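Local coordinates for twitching motility pilus retraction protein (PDB 5ZFQ) that probably hydrolyses ATP as a ring of six subunits to power retraction of type IV pili, driving twitching motility, at residues 41-46 / 53-58; 45-50 / 117-122; 78-83 / 95-100; 105-110 / 122-127; 162-167 / 188-193. All blocks are in the same frame, centred on the assembly; numbering follows the deposited sequence.

Contact 1 of 5, residues 41-46 / 53-58; sequences GSDLHI and QIRVDG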
# COMPACT_ATOMS: atom_id res chain seq x y z
N GLY A 41 11.39 -18.50 44.72
CA GLY A 41 10.84 -18.80 43.42
C GLY A 41 11.03 -17.66 42.44
O GLY A 41 11.33 -16.53 42.85
N SER A 42 10.87 -17.95 41.15
CA SER A 42 11.01 -16.92 40.12
C SER A 42 9.67 -16.69 39.41
O SER A 42 9.33 -15.56 39.08
CB SER A 42 12.09 -17.30 39.09
OG SER A 42 11.79 -18.51 38.41
N ASP A 43 8.91 -17.76 39.21
CA ASP A 43 7.70 -17.69 38.40
C ASP A 43 6.49 -18.30 39.11
O ASP A 43 6.56 -19.37 39.69
CB ASP A 43 7.93 -18.40 37.06
CG ASP A 43 9.16 -17.89 36.37
OD1 ASP A 43 9.04 -16.88 35.66
OD2 ASP A 43 10.25 -18.49 36.54
N LEU A 44 5.37 -17.59 39.05
CA LEU A 44 4.12 -18.08 39.62
C LEU A 44 3.09 -18.31 38.50
O LEU A 44 2.84 -17.41 37.67
CB LEU A 44 3.57 -17.10 40.67
CG LEU A 44 2.14 -17.37 41.14
CD1 LEU A 44 2.05 -18.68 41.97
CD2 LEU A 44 1.57 -16.16 41.89
N HIS A 45 2.52 -19.51 38.45
CA HIS A 45 1.56 -19.79 37.39
C HIS A 45 0.17 -19.95 37.94
O HIS A 45 -0.06 -20.70 38.88
CB HIS A 45 1.96 -21.04 36.62
CG HIS A 45 3.14 -20.84 35.73
ND1 HIS A 45 3.02 -20.52 34.40
CD2 HIS A 45 4.47 -20.87 36.00
CE1 HIS A 45 4.23 -20.37 33.88
NE2 HIS A 45 5.12 -20.58 34.82
N ILE A 46 -0.76 -19.21 37.33
CA ILE A 46 -2.17 -19.22 37.71
C ILE A 46 -3.01 -19.68 36.52
O ILE A 46 -3.31 -18.89 35.62
CB ILE A 46 -2.67 -17.82 38.20
CG1 ILE A 46 -1.75 -17.28 39.30
CG2 ILE A 46 -4.12 -17.91 38.64
CD1 ILE A 46 -1.71 -18.17 40.54
N GLN A 53 1.17 -22.92 40.72
CA GLN A 53 2.50 -23.51 40.62
C GLN A 53 3.57 -22.43 40.72
O GLN A 53 3.42 -21.35 40.13
CB GLN A 53 2.62 -24.28 39.31
CG GLN A 53 1.58 -25.36 39.15
CD GLN A 53 2.19 -26.74 39.04
OE1 GLN A 53 3.38 -26.93 39.31
NE2 GLN A 53 1.39 -27.71 38.66
N ILE A 54 4.63 -22.69 41.48
CA ILE A 54 5.79 -21.80 41.45
C ILE A 54 7.00 -22.52 40.84
O ILE A 54 7.07 -23.76 40.87
CB ILE A 54 6.19 -21.25 42.84
CG1 ILE A 54 6.71 -22.40 43.73
CG2 ILE A 54 5.04 -20.41 43.47
CD1 ILE A 54 6.85 -22.04 45.21
N ARG A 55 7.92 -21.76 40.26
CA ARG A 55 9.13 -22.33 39.71
C ARG A 55 10.29 -21.97 40.61
O ARG A 55 10.49 -20.79 40.90
CB ARG A 55 9.39 -21.83 38.27
CG ARG A 55 10.60 -22.53 37.61
CD ARG A 55 10.96 -21.96 36.25
NE ARG A 55 9.88 -22.00 35.26
CZ ARG A 55 9.53 -23.06 34.55
NH1 ARG A 55 10.17 -24.21 34.68
NH2 ARG A 55 8.53 -22.97 33.67
N VAL A 56 11.04 -22.97 41.06
CA VAL A 56 12.16 -22.75 41.96
C VAL A 56 13.45 -23.37 41.42
O VAL A 56 13.55 -24.59 41.28
CB VAL A 56 11.89 -23.34 43.36
CG1 VAL A 56 13.01 -22.95 44.32
CG2 VAL A 56 10.54 -22.88 43.89
N ASP A 57 14.43 -22.53 41.12
CA ASP A 57 15.69 -22.98 40.52
C ASP A 57 15.45 -23.88 39.31
O ASP A 57 16.16 -24.87 39.12
CB ASP A 57 16.55 -23.73 41.55
CG ASP A 57 17.15 -22.81 42.60
OD1 ASP A 57 17.18 -21.58 42.37
OD2 ASP A 57 17.60 -23.31 43.65
N GLY A 58 14.44 -23.55 38.50
CA GLY A 58 14.11 -24.30 37.30
C GLY A 58 12.89 -25.20 37.39
O GLY A 58 12.22 -25.47 36.39

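Contact 2 of 5, residues 45-50 / 117-122; sequences HITTNS and AVAGVF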
# COMPACT_ATOMS: atom_id res chain seq x y z
N HIS A 45 2.52 -19.51 38.45
CA HIS A 45 1.56 -19.79 37.39
C HIS A 45 0.17 -19.95 37.94
O HIS A 45 -0.06 -20.70 38.88
CB HIS A 45 1.96 -21.04 36.62
CG HIS A 45 3.14 -20.84 35.73
ND1 HIS A 45 3.02 -20.52 34.40
CD2 HIS A 45 4.47 -20.87 36.00
CE1 HIS A 45 4.23 -20.37 33.88
NE2 HIS A 45 5.12 -20.58 34.82
N ILE A 46 -0.76 -19.21 37.33
CA ILE A 46 -2.17 -19.22 37.71
C ILE A 46 -3.01 -19.68 36.52
O ILE A 46 -3.31 -18.89 35.62
CB ILE A 46 -2.67 -17.82 38.20
CG1 ILE A 46 -1.75 -17.28 39.30
CG2 ILE A 46 -4.12 -17.91 38.64
CD1 ILE A 46 -1.71 -18.17 40.54
N THR A 47 -3.39 -20.95 36.53
CA THR A 47 -4.16 -21.46 35.44
C THR A 47 -5.13 -22.49 35.99
O THR A 47 -4.89 -23.03 37.08
CB THR A 47 -3.25 -22.06 34.36
OG1 THR A 47 -3.98 -22.18 33.14
CG2 THR A 47 -2.73 -23.43 34.79
N THR A 48 -6.21 -22.76 35.27
CA THR A 48 -7.27 -23.63 35.78
C THR A 48 -6.91 -25.12 35.81
O THR A 48 -6.09 -25.59 35.03
CB THR A 48 -8.55 -23.48 34.96
OG1 THR A 48 -8.29 -23.82 33.59
CG2 THR A 48 -9.06 -22.04 35.04
N ASN A 49 -7.54 -25.85 36.73
CA ASN A 49 -7.42 -27.31 36.90
C ASN A 49 -6.04 -27.70 37.39
O ASN A 49 -5.64 -28.84 37.34
CB ASN A 49 -7.76 -28.04 35.60
CG ASN A 49 -9.16 -27.72 35.11
OD1 ASN A 49 -10.11 -27.68 35.90
ND2 ASN A 49 -9.29 -27.45 33.82
N SER A 50 -5.34 -26.71 37.90
CA SER A 50 -4.04 -26.90 38.52
C SER A 50 -3.99 -26.03 39.76
O SER A 50 -4.51 -24.92 39.76
CB SER A 50 -2.92 -26.54 37.55
OG SER A 50 -1.70 -26.31 38.24
N ALA A 117 -10.60 -19.34 29.63
CA ALA A 117 -10.28 -18.95 30.99
C ALA A 117 -9.10 -17.99 31.08
O ALA A 117 -8.19 -18.01 30.25
CB ALA A 117 -10.00 -20.18 31.84
N VAL A 118 -9.12 -17.17 32.12
CA VAL A 118 -8.01 -16.32 32.46
C VAL A 118 -6.85 -17.17 32.95
O VAL A 118 -7.04 -18.18 33.61
CB VAL A 118 -8.43 -15.28 33.53
CG1 VAL A 118 -7.23 -14.53 34.06
CG2 VAL A 118 -9.41 -14.32 32.92
N ALA A 119 -5.64 -16.76 32.58
CA ALA A 119 -4.42 -17.45 32.97
C ALA A 119 -3.34 -16.41 33.26
O ALA A 119 -3.25 -15.39 32.57
CB ALA A 119 -3.98 -18.43 31.88
N GLY A 120 -2.53 -16.64 34.28
CA GLY A 120 -1.55 -15.66 34.67
C GLY A 120 -0.17 -16.24 34.85
O GLY A 120 0.01 -17.38 35.33
N VAL A 121 0.83 -15.47 34.45
CA VAL A 121 2.19 -15.80 34.82
C VAL A 121 2.80 -14.58 35.50
O VAL A 121 2.76 -13.45 34.98
CB VAL A 121 3.04 -16.24 33.62
CG1 VAL A 121 4.48 -16.51 34.07
CG2 VAL A 121 2.44 -17.49 32.99
N PHE A 122 3.35 -14.82 36.69
CA PHE A 122 3.93 -13.75 37.46
C PHE A 122 5.38 -14.02 37.77
O PHE A 122 5.77 -15.13 38.14
CB PHE A 122 3.09 -13.51 38.71
CG PHE A 122 1.67 -13.17 38.37
CD1 PHE A 122 1.30 -11.86 38.12
CD2 PHE A 122 0.73 -14.17 38.20
CE1 PHE A 122 -0.01 -11.56 37.75
CE2 PHE A 122 -0.58 -13.88 37.84
CZ PHE A 122 -0.95 -12.58 37.61
O HOH W 1 -6.63 -20.78 33.00

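Contact 3 of 5, residues 78-83 / 95-100; sequences YSILTE and LDLSFG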
# COMPACT_ATOMS: atom_id res chain seq x y z
N TYR A 78 -7.20 -10.53 38.30
CA TYR A 78 -7.82 -9.20 38.27
C TYR A 78 -7.42 -8.38 39.48
O TYR A 78 -7.39 -7.15 39.42
CB TYR A 78 -9.32 -9.30 38.16
CG TYR A 78 -9.81 -9.32 36.72
CD1 TYR A 78 -9.09 -9.97 35.71
CD2 TYR A 78 -10.99 -8.68 36.37
CE1 TYR A 78 -9.56 -10.00 34.39
CE2 TYR A 78 -11.46 -8.70 35.07
CZ TYR A 78 -10.75 -9.35 34.09
OH TYR A 78 -11.26 -9.32 32.81
N SER A 79 -7.06 -9.06 40.57
CA SER A 79 -6.79 -8.38 41.82
C SER A 79 -5.50 -7.55 41.78
O SER A 79 -5.32 -6.64 42.61
CB SER A 79 -6.76 -9.39 42.97
OG SER A 79 -5.54 -10.10 43.04
N ILE A 80 -4.61 -7.82 40.83
CA ILE A 80 -3.43 -6.97 40.67
C ILE A 80 -3.55 -5.99 39.50
O ILE A 80 -2.53 -5.60 38.93
CB ILE A 80 -2.15 -7.79 40.47
CG1 ILE A 80 -2.34 -8.85 39.39
CG2 ILE A 80 -1.72 -8.40 41.81
CD1 ILE A 80 -1.83 -8.47 38.04
N LEU A 81 -4.79 -5.61 39.17
CA LEU A 81 -5.08 -4.76 38.01
C LEU A 81 -5.92 -3.53 38.36
O LEU A 81 -6.84 -3.57 39.19
CB LEU A 81 -5.81 -5.54 36.91
CG LEU A 81 -5.12 -6.68 36.17
CD1 LEU A 81 -5.88 -7.10 34.91
CD2 LEU A 81 -3.69 -6.32 35.86
N THR A 82 -5.59 -2.45 37.66
CA THR A 82 -6.39 -1.25 37.63
C THR A 82 -7.55 -1.46 36.66
O THR A 82 -7.56 -2.41 35.88
CB THR A 82 -5.56 -0.05 37.20
OG1 THR A 82 -5.49 -0.02 35.77
CG2 THR A 82 -4.15 -0.16 37.75
N GLU A 83 -8.52 -0.56 36.70
CA GLU A 83 -9.66 -0.71 35.82
C GLU A 83 -9.28 -0.55 34.35
O GLU A 83 -9.85 -1.22 33.49
CB GLU A 83 -10.75 0.30 36.22
CG GLU A 83 -11.21 0.12 37.67
CD GLU A 83 -11.75 -1.28 37.97
OE1 GLU A 83 -12.71 -1.69 37.29
OE2 GLU A 83 -11.20 -1.97 38.87
N LEU A 95 -2.63 -8.89 28.23
CA LEU A 95 -2.16 -7.78 29.05
C LEU A 95 -0.82 -8.14 29.68
O LEU A 95 -0.66 -9.23 30.24
CB LEU A 95 -3.17 -7.43 30.13
CG LEU A 95 -2.84 -6.21 30.98
CD1 LEU A 95 -3.14 -4.92 30.20
CD2 LEU A 95 -3.61 -6.27 32.27
N ASP A 96 0.13 -7.22 29.62
CA ASP A 96 1.43 -7.46 30.25
C ASP A 96 1.81 -6.23 31.03
O ASP A 96 1.82 -5.13 30.49
CB ASP A 96 2.48 -7.80 29.18
CG ASP A 96 3.81 -8.23 29.77
OD1 ASP A 96 3.95 -9.42 30.14
OD2 ASP A 96 4.71 -7.36 29.87
N LEU A 97 2.14 -6.39 32.31
CA LEU A 97 2.45 -5.21 33.13
C LEU A 97 3.53 -5.46 34.20
O LEU A 97 4.01 -6.59 34.38
CB LEU A 97 1.17 -4.71 33.83
CG LEU A 97 0.74 -5.53 35.06
CD1 LEU A 97 -0.13 -4.71 35.95
CD2 LEU A 97 0.05 -6.87 34.69
N SER A 98 3.89 -4.39 34.91
CA SER A 98 4.66 -4.50 36.14
C SER A 98 3.87 -3.89 37.31
O SER A 98 3.00 -3.03 37.12
CB SER A 98 6.02 -3.82 36.02
OG SER A 98 5.88 -2.44 35.73
N PHE A 99 4.17 -4.37 38.52
CA PHE A 99 3.55 -3.83 39.72
C PHE A 99 4.42 -4.16 40.93
O PHE A 99 5.34 -4.99 40.83
CB PHE A 99 2.13 -4.37 39.90
CG PHE A 99 2.04 -5.87 40.03
CD1 PHE A 99 2.04 -6.68 38.90
CD2 PHE A 99 1.95 -6.47 41.27
CE1 PHE A 99 1.94 -8.06 39.02
CE2 PHE A 99 1.87 -7.85 41.39
CZ PHE A 99 1.85 -8.65 40.26
N GLY A 100 4.11 -3.51 42.06
CA GLY A 100 4.78 -3.79 43.32
C GLY A 100 3.83 -4.09 44.47
O GLY A 100 2.74 -3.53 44.57

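Contact 4 of 5, residues 105-110 / 122-127; sequences SRFRGN and FRVIPY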
# COMPACT_ATOMS: atom_id res chain seq x y z
N SER A 105 8.00 -7.19 46.89
CA SER A 105 8.79 -7.11 45.67
C SER A 105 8.07 -6.42 44.53
O SER A 105 6.86 -6.20 44.59
CB SER A 105 9.22 -8.52 45.22
OG SER A 105 10.15 -8.44 44.13
N ARG A 106 8.83 -6.09 43.49
CA ARG A 106 8.27 -5.68 42.21
C ARG A 106 8.05 -6.95 41.38
O ARG A 106 8.86 -7.89 41.44
CB ARG A 106 9.22 -4.71 41.49
CG ARG A 106 9.07 -3.22 41.84
CD ARG A 106 7.76 -2.62 41.32
NE ARG A 106 8.01 -1.35 40.62
CZ ARG A 106 7.27 -0.83 39.63
NH1 ARG A 106 6.17 -1.44 39.20
NH2 ARG A 106 7.64 0.33 39.08
N PHE A 107 6.95 -7.00 40.63
CA PHE A 107 6.69 -8.16 39.79
C PHE A 107 6.40 -7.75 38.36
O PHE A 107 6.00 -6.63 38.11
CB PHE A 107 5.52 -8.98 40.34
CG PHE A 107 5.73 -9.47 41.75
CD1 PHE A 107 5.43 -8.65 42.84
CD2 PHE A 107 6.24 -10.73 41.99
CE1 PHE A 107 5.64 -9.10 44.15
CE2 PHE A 107 6.45 -11.17 43.29
CZ PHE A 107 6.14 -10.36 44.37
N ARG A 108 6.63 -8.66 37.43
CA ARG A 108 6.00 -8.57 36.12
C ARG A 108 4.84 -9.56 36.10
O ARG A 108 4.94 -10.66 36.66
CB ARG A 108 6.99 -8.87 34.99
CG ARG A 108 8.02 -7.82 34.82
CD ARG A 108 8.34 -7.70 33.37
NE ARG A 108 7.18 -7.35 32.54
CZ ARG A 108 6.83 -6.10 32.25
NH1 ARG A 108 7.53 -5.07 32.74
NH2 ARG A 108 5.77 -5.87 31.47
N GLY A 109 3.74 -9.17 35.49
CA GLY A 109 2.59 -10.05 35.38
C GLY A 109 2.19 -10.20 33.93
O GLY A 109 2.34 -9.25 33.13
N ASN A 110 1.73 -11.38 33.56
CA ASN A 110 1.14 -11.54 32.24
C ASN A 110 -0.17 -12.31 32.30
O ASN A 110 -0.23 -13.42 32.83
CB ASN A 110 2.10 -12.23 31.29
CG ASN A 110 1.57 -12.27 29.88
OD1 ASN A 110 0.94 -13.25 29.49
ND2 ASN A 110 1.76 -11.20 29.12
N PHE A 122 3.35 -14.82 36.69
CA PHE A 122 3.93 -13.75 37.46
C PHE A 122 5.38 -14.02 37.77
O PHE A 122 5.77 -15.13 38.14
CB PHE A 122 3.09 -13.51 38.71
CG PHE A 122 1.67 -13.17 38.37
CD1 PHE A 122 1.30 -11.86 38.12
CD2 PHE A 122 0.73 -14.17 38.20
CE1 PHE A 122 -0.01 -11.56 37.75
CE2 PHE A 122 -0.58 -13.88 37.84
CZ PHE A 122 -0.95 -12.58 37.61
N ARG A 123 6.20 -12.99 37.57
CA ARG A 123 7.64 -13.14 37.62
C ARG A 123 8.24 -12.10 38.56
O ARG A 123 7.94 -10.92 38.45
CB ARG A 123 8.24 -13.01 36.21
CG ARG A 123 7.65 -13.98 35.19
CD ARG A 123 8.33 -13.89 33.84
NE ARG A 123 7.90 -12.71 33.09
CZ ARG A 123 8.69 -11.97 32.30
NH1 ARG A 123 9.97 -12.27 32.15
NH2 ARG A 123 8.19 -10.92 31.64
N VAL A 124 9.08 -12.55 39.47
CA VAL A 124 9.81 -11.65 40.35
C VAL A 124 10.80 -10.74 39.62
O VAL A 124 11.64 -11.20 38.84
CB VAL A 124 10.60 -12.45 41.41
CG1 VAL A 124 11.49 -11.51 42.25
CG2 VAL A 124 9.63 -13.21 42.30
N ILE A 125 10.68 -9.44 39.87
CA ILE A 125 11.72 -8.50 39.48
C ILE A 125 12.64 -8.30 40.67
O ILE A 125 12.24 -7.75 41.70
CB ILE A 125 11.17 -7.13 39.05
CG1 ILE A 125 10.29 -7.26 37.81
CG2 ILE A 125 12.30 -6.17 38.76
CD1 ILE A 125 9.60 -5.99 37.47
N PRO A 126 13.89 -8.77 40.54
CA PRO A 126 14.82 -8.69 41.68
C PRO A 126 15.21 -7.24 41.97
O PRO A 126 15.30 -6.44 41.04
CB PRO A 126 16.02 -9.51 41.20
CG PRO A 126 15.98 -9.39 39.69
CD PRO A 126 14.52 -9.28 39.32
N TYR A 127 15.41 -6.90 43.24
CA TYR A 127 15.89 -5.57 43.61
C TYR A 127 17.36 -5.45 43.23
O TYR A 127 17.79 -4.45 42.64
CB TYR A 127 15.72 -5.30 45.12
CG TYR A 127 14.30 -4.99 45.59
CD1 TYR A 127 13.69 -3.76 45.31
CD2 TYR A 127 13.58 -5.91 46.38
CE1 TYR A 127 12.38 -3.46 45.77
CE2 TYR A 127 12.28 -5.62 46.85
CZ TYR A 127 11.69 -4.39 46.54
OH TYR A 127 10.41 -4.10 46.98
O HOH W 2 11.66 -5.63 43.32
O HOH W 3 5.62 -9.73 31.96

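Contact 5 of 5, residues 162-167 / 188-193; sequences KSTTLA and IEYLHP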
# COMPACT_ATOMS: atom_id res chain seq x y z
N LYS A 162 20.46 -10.74 27.09
CA LYS A 162 20.77 -9.36 26.72
C LYS A 162 20.37 -8.42 27.85
O LYS A 162 21.13 -7.53 28.25
CB LYS A 162 20.07 -8.98 25.42
CG LYS A 162 20.66 -9.69 24.21
CD LYS A 162 19.97 -9.31 22.92
CE LYS A 162 18.50 -9.69 22.95
NZ LYS A 162 17.90 -9.47 21.61
N SER A 163 19.17 -8.63 28.38
CA SER A 163 18.64 -7.83 29.47
C SER A 163 19.53 -7.80 30.73
O SER A 163 19.72 -6.74 31.31
CB SER A 163 17.23 -8.33 29.82
OG SER A 163 17.27 -9.70 30.21
N THR A 164 20.07 -8.95 31.15
CA THR A 164 20.93 -8.96 32.35
C THR A 164 22.29 -8.34 32.06
O THR A 164 22.93 -7.80 32.97
CB THR A 164 21.17 -10.40 32.95
OG1 THR A 164 21.73 -11.27 31.96
CG2 THR A 164 19.89 -10.99 33.45
N THR A 165 22.74 -8.43 30.82
CA THR A 165 24.01 -7.81 30.44
C THR A 165 23.85 -6.30 30.41
O THR A 165 24.66 -5.56 30.98
CB THR A 165 24.51 -8.33 29.08
OG1 THR A 165 25.01 -9.66 29.25
CG2 THR A 165 25.62 -7.46 28.55
N LEU A 166 22.78 -5.84 29.76
CA LEU A 166 22.43 -4.43 29.74
C LEU A 166 22.13 -3.86 31.12
O LEU A 166 22.57 -2.76 31.46
CB LEU A 166 21.23 -4.22 28.82
CG LEU A 166 21.73 -4.38 27.39
CD1 LEU A 166 20.58 -4.64 26.43
CD2 LEU A 166 22.50 -3.12 27.03
N ALA A 167 21.38 -4.61 31.93
CA ALA A 167 21.12 -4.23 33.30
C ALA A 167 22.40 -3.96 34.07
O ALA A 167 22.52 -2.95 34.77
CB ALA A 167 20.31 -5.31 33.99
N ILE A 188 10.24 -3.52 30.34
CA ILE A 188 11.30 -3.29 31.30
C ILE A 188 11.51 -4.61 32.01
O ILE A 188 10.56 -5.18 32.54
CB ILE A 188 10.98 -2.18 32.31
CG1 ILE A 188 10.98 -0.82 31.62
CG2 ILE A 188 11.97 -2.22 33.49
CD1 ILE A 188 10.42 0.31 32.45
N GLU A 189 12.76 -5.09 32.00
CA GLU A 189 13.10 -6.34 32.67
C GLU A 189 13.69 -6.06 34.07
O GLU A 189 13.29 -6.69 35.04
CB GLU A 189 14.10 -7.15 31.81
CG GLU A 189 13.56 -7.70 30.46
CD GLU A 189 12.60 -8.90 30.60
OE1 GLU A 189 12.62 -9.56 31.66
OE2 GLU A 189 11.84 -9.18 29.64
N TYR A 190 14.61 -5.12 34.17
CA TYR A 190 15.23 -4.81 35.46
C TYR A 190 15.06 -3.35 35.81
O TYR A 190 15.28 -2.48 34.96
CB TYR A 190 16.71 -5.23 35.45
CG TYR A 190 16.88 -6.73 35.27
CD1 TYR A 190 16.80 -7.60 36.37
CD2 TYR A 190 17.07 -7.30 34.00
CE1 TYR A 190 16.91 -8.96 36.22
CE2 TYR A 190 17.19 -8.69 33.85
CZ TYR A 190 17.11 -9.51 34.97
OH TYR A 190 17.21 -10.87 34.87
N LEU A 191 14.66 -3.06 37.04
CA LEU A 191 14.44 -1.66 37.44
C LEU A 191 15.69 -1.03 38.06
O LEU A 191 16.53 -1.71 38.64
CB LEU A 191 13.26 -1.55 38.41
CG LEU A 191 11.90 -1.91 37.80
CD1 LEU A 191 10.86 -2.24 38.86
CD2 LEU A 191 11.42 -0.81 36.89
N HIS A 192 15.82 0.29 37.90
CA HIS A 192 16.98 0.98 38.45
C HIS A 192 16.56 2.15 39.34
O HIS A 192 15.88 3.07 38.89
CB HIS A 192 17.90 1.48 37.32
CG HIS A 192 18.48 0.38 36.48
ND1 HIS A 192 19.62 -0.30 36.83
CD2 HIS A 192 18.10 -0.12 35.28
CE1 HIS A 192 19.90 -1.20 35.90
NE2 HIS A 192 18.99 -1.11 34.95
N PRO A 193 16.99 2.11 40.60
CA PRO A 193 16.82 3.24 41.52
C PRO A 193 17.79 4.34 41.11
O PRO A 193 18.76 4.05 40.41
CB PRO A 193 17.21 2.64 42.87
CG PRO A 193 18.29 1.65 42.51
CD PRO A 193 17.88 1.07 41.16

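Contact 1 of 5, residues 41-46 / 53-58
Strands 43-46 and 53-56 run antiparallel as a beta hairpin, their axes 4.7 Å apart at closest approach and 160° between directions. His45 and Gln53 form a hydrogen-bonded pair: His45 N gives to Gln53 O at 2.6 Å, and Gln53 N returns to His45 O at 3.1 Å. Beyond the non-hydrogen-bonded pair of Leu44 and Ile54, Arg55 N bonds to Asp43 O (2.8 Å) and Ser42 N to Arg55 O (2.9 Å). Leu44 and Ile54 suit the face under helix 29-38, where Leu44 CD1 meets Ile54 CG2 at 3.8 Å. The other face is polar. Asp43 and Arg55 lie alongside each other there, their planes 74° apart, and a long salt bridge of 3.8 Å joins Asp43 OD2 to Arg55 NE. With CG anti to the backbone N (chi1 -175°) and a bend at chi3, Arg55 brings its guanidinium over to the second subunit, where NE meets Asp222 and NH2 meets Asp224, while NH1 bonds to Gly58 O within the chain. His45 NE2 also bonds to Asp222 of that subunit. A leucine in place of Arg55 would probably leave Asp224 without this ion pair, Asp222 with only His45 of the two partners, and Asp43 close to Asp222 with no positive charge between. The arginine thus probably offsets the carboxylates crowded at this subunit boundary.

Contact 2 of 5, residues 45-50 / 117-122
Val121 stands beside His45 on one face of the sheet, both side chains pointing the same way. From its CB the two methyls part: CG1, anti to the backbone N (chi1 177°), lies over a face of the imidazole in a CH-pi contact, 4.2 Å from the ring centroid and 27° off the normal, while CG2 meets ND1 of His45 at 3.4 Å. A branched apolar residue fits because it can lie against the ring without competing for its nitrogens' hydrogen bonds. On the other face Ile46 CG1 comes to the edge of the Phe122 ring, 3.9 Å from CE2. Gly120, paired with Ile46, has no CB, and one would collide with that same ring. Two backbone bonds tie this pair: Ile46 N to Gly120 O at 2.8 Å, and Gly120 N to Ile46 O at 2.7 Å. Past Ile46 the first segment leaves the pairing and makes a type II turn from Thr47 to Ser50; a water bridges Thr48 N and Val118 O. Such pairing of a first strand with a last, in the strand order 3-2-1-6-5-4, makes the middle of an antiparallel sheet, consistent with the PAS-like N-terminal domain of PilT ATPases.

Contact 3 of 5, residues 78-83 / 95-100
The turn that follows helix 70-79 passes over strand 94-101 at side-chain distance, the nearest CA atoms, those of Ile80 and Phe99, being 7.7 Å apart. Ile80 sits on the Phe99 ring: its CB is 4.2 Å from the centroid and 13° off the normal, and the branched chain spreads across the rim, with CG2 3.7 Å from CE2 and CD1 3.9 Å from CE1 of Phe99. In the phenylalanine, CG lies between the backbone N and the carbonyl carbon; this chi1 of 60° swings the ring toward the turn, and a chi2 of -83° presents its face to Ile80. Leu81 and Leu95 reach toward each other tip to tip, Leu81 CD1 meeting Leu95 CD2 at 3.6 Å; Leu97, next on this face of the strand, brings CD1 to 3.9 Å from Leu81 CD2. This is the alternation of a strand with one face packed beneath helices: Leu95, Leu97 and Phe99 turn to the apolar layer, while Asp96 on the reverse face is bound to Arg108 and to Arg220 of the second subunit. An alanine in place of Phe99 is likely to strip Ile80 of the flat surface it rests on and open a gap beside Phe122, which the ring also touches. Directly after Leu81 comes Thr82, whose side chain caps the start of helix 83-92.

Contact 4 of 5, residues 105-110 / 122-127
Arg106 O is gripped by two donors from opposite faces of its carbonyl plane: Ile125 N across the strands at 2.9 Å, tilted 32° from the plane, and the hydroxyl of neighbouring Ser105, OG to O 3.0 Å. A small hydroxyl residue suits this place because it folds back on the next carbonyl. At the same end a water accepts from Arg106 N and donates to Ile125 O, sitting over the centre of the Tyr127 ring. Further along, Arg108 and Arg123 exchange two bonds of 2.8 Å, Arg108 N to Arg123 O and Arg123 N to Arg108 O. One face of this hairpin is apolar: Phe107 CE2 touches Val124 CG2 at 3.9 Å, and Gly109, lacking a side chain, lets Phe122 CD1 approach its CA to 3.5 Å. On the opposite face the arginine chains run alongside each other, guanidinium planes 60° apart. Arg108 CG packs on Ile125 CD1 at 3.6 Å, and bends at chi2 and chi3 beyond it bring NE to a second water. That water lies at the edge of both guanidinium groups, in their planes, and accepts from Arg108 NE and Arg123 NH2. Arg108 also pairs with Asp96 and Glu203; Arg123 has a weak, long ion pair with Glu189. The like charges are therefore probably tolerated through the shared water, Asp96 on the neighbouring strand, and Glu203 and Glu189 outside this sheet.

Contact 5 of 5, residues 162-167 / 188-193
The edge of the Tyr190 ring faces Ser163, whose OG lies in the ring plane 3.8 Å from CE2, while the edge of the His192 imidazole faces the backbone at Ala167, with Ala167 O near its plane and 3.3 Å from CE1. Between these, Ala167 CB meets Tyr190 CD2 at 3.8 Å and Thr164 CG2 comes obliquely to the same ring, 3.6 Å from CE2. The spacing of Ser163, Thr164 and Ala167 puts them on one side of the helix, and their short side chains suit a place where an aromatic ring must lie close to the backbone. Tyr190 CG is anti to the carbonyl carbon (chi1 -63°), which carries the ring obliquely back over the helix, from Ala167 toward Thr164. Glu189 adds an aliphatic touch, its CG 3.8 Å from Ser163 CB. Lys162 and Ser163 belong to a sequence that matches the P-loop (Walker A) pattern of RecA-like ATPases, at the start of helix 162-176; the lysine NZ bonds to Gly156 O. Against this helix the 188-193 loop thus makes mostly apolar and ring-edge contacts, held mainly by dispersion, while its backbone polar groups are taken by Gln201 and Glu203 and, at His192 O, by Arg115 of the third subunit.

How the contacts relate
Following the chain from its N terminus, contact 1 closes a short hairpin between strands 43-46 and 53-56. Contact 2 starts from the same first strand but closes a far longer loop, at strand 117-125, and within that loop contact 3 is nested, setting the turn after helix 70-79 on outermost strand 94-101. Contact 4 closes the hairpin of strands 105-114 and 117-125; its segments alternate with those of contact 2, so the two cross. Together they bind one antiparallel sheet. Contact 5 comes later, in series, within the ATPase part. It touches contact 4 through Pro126 with Tyr190 and Arg108 with Ile188, joining the sheet to the P-loop region.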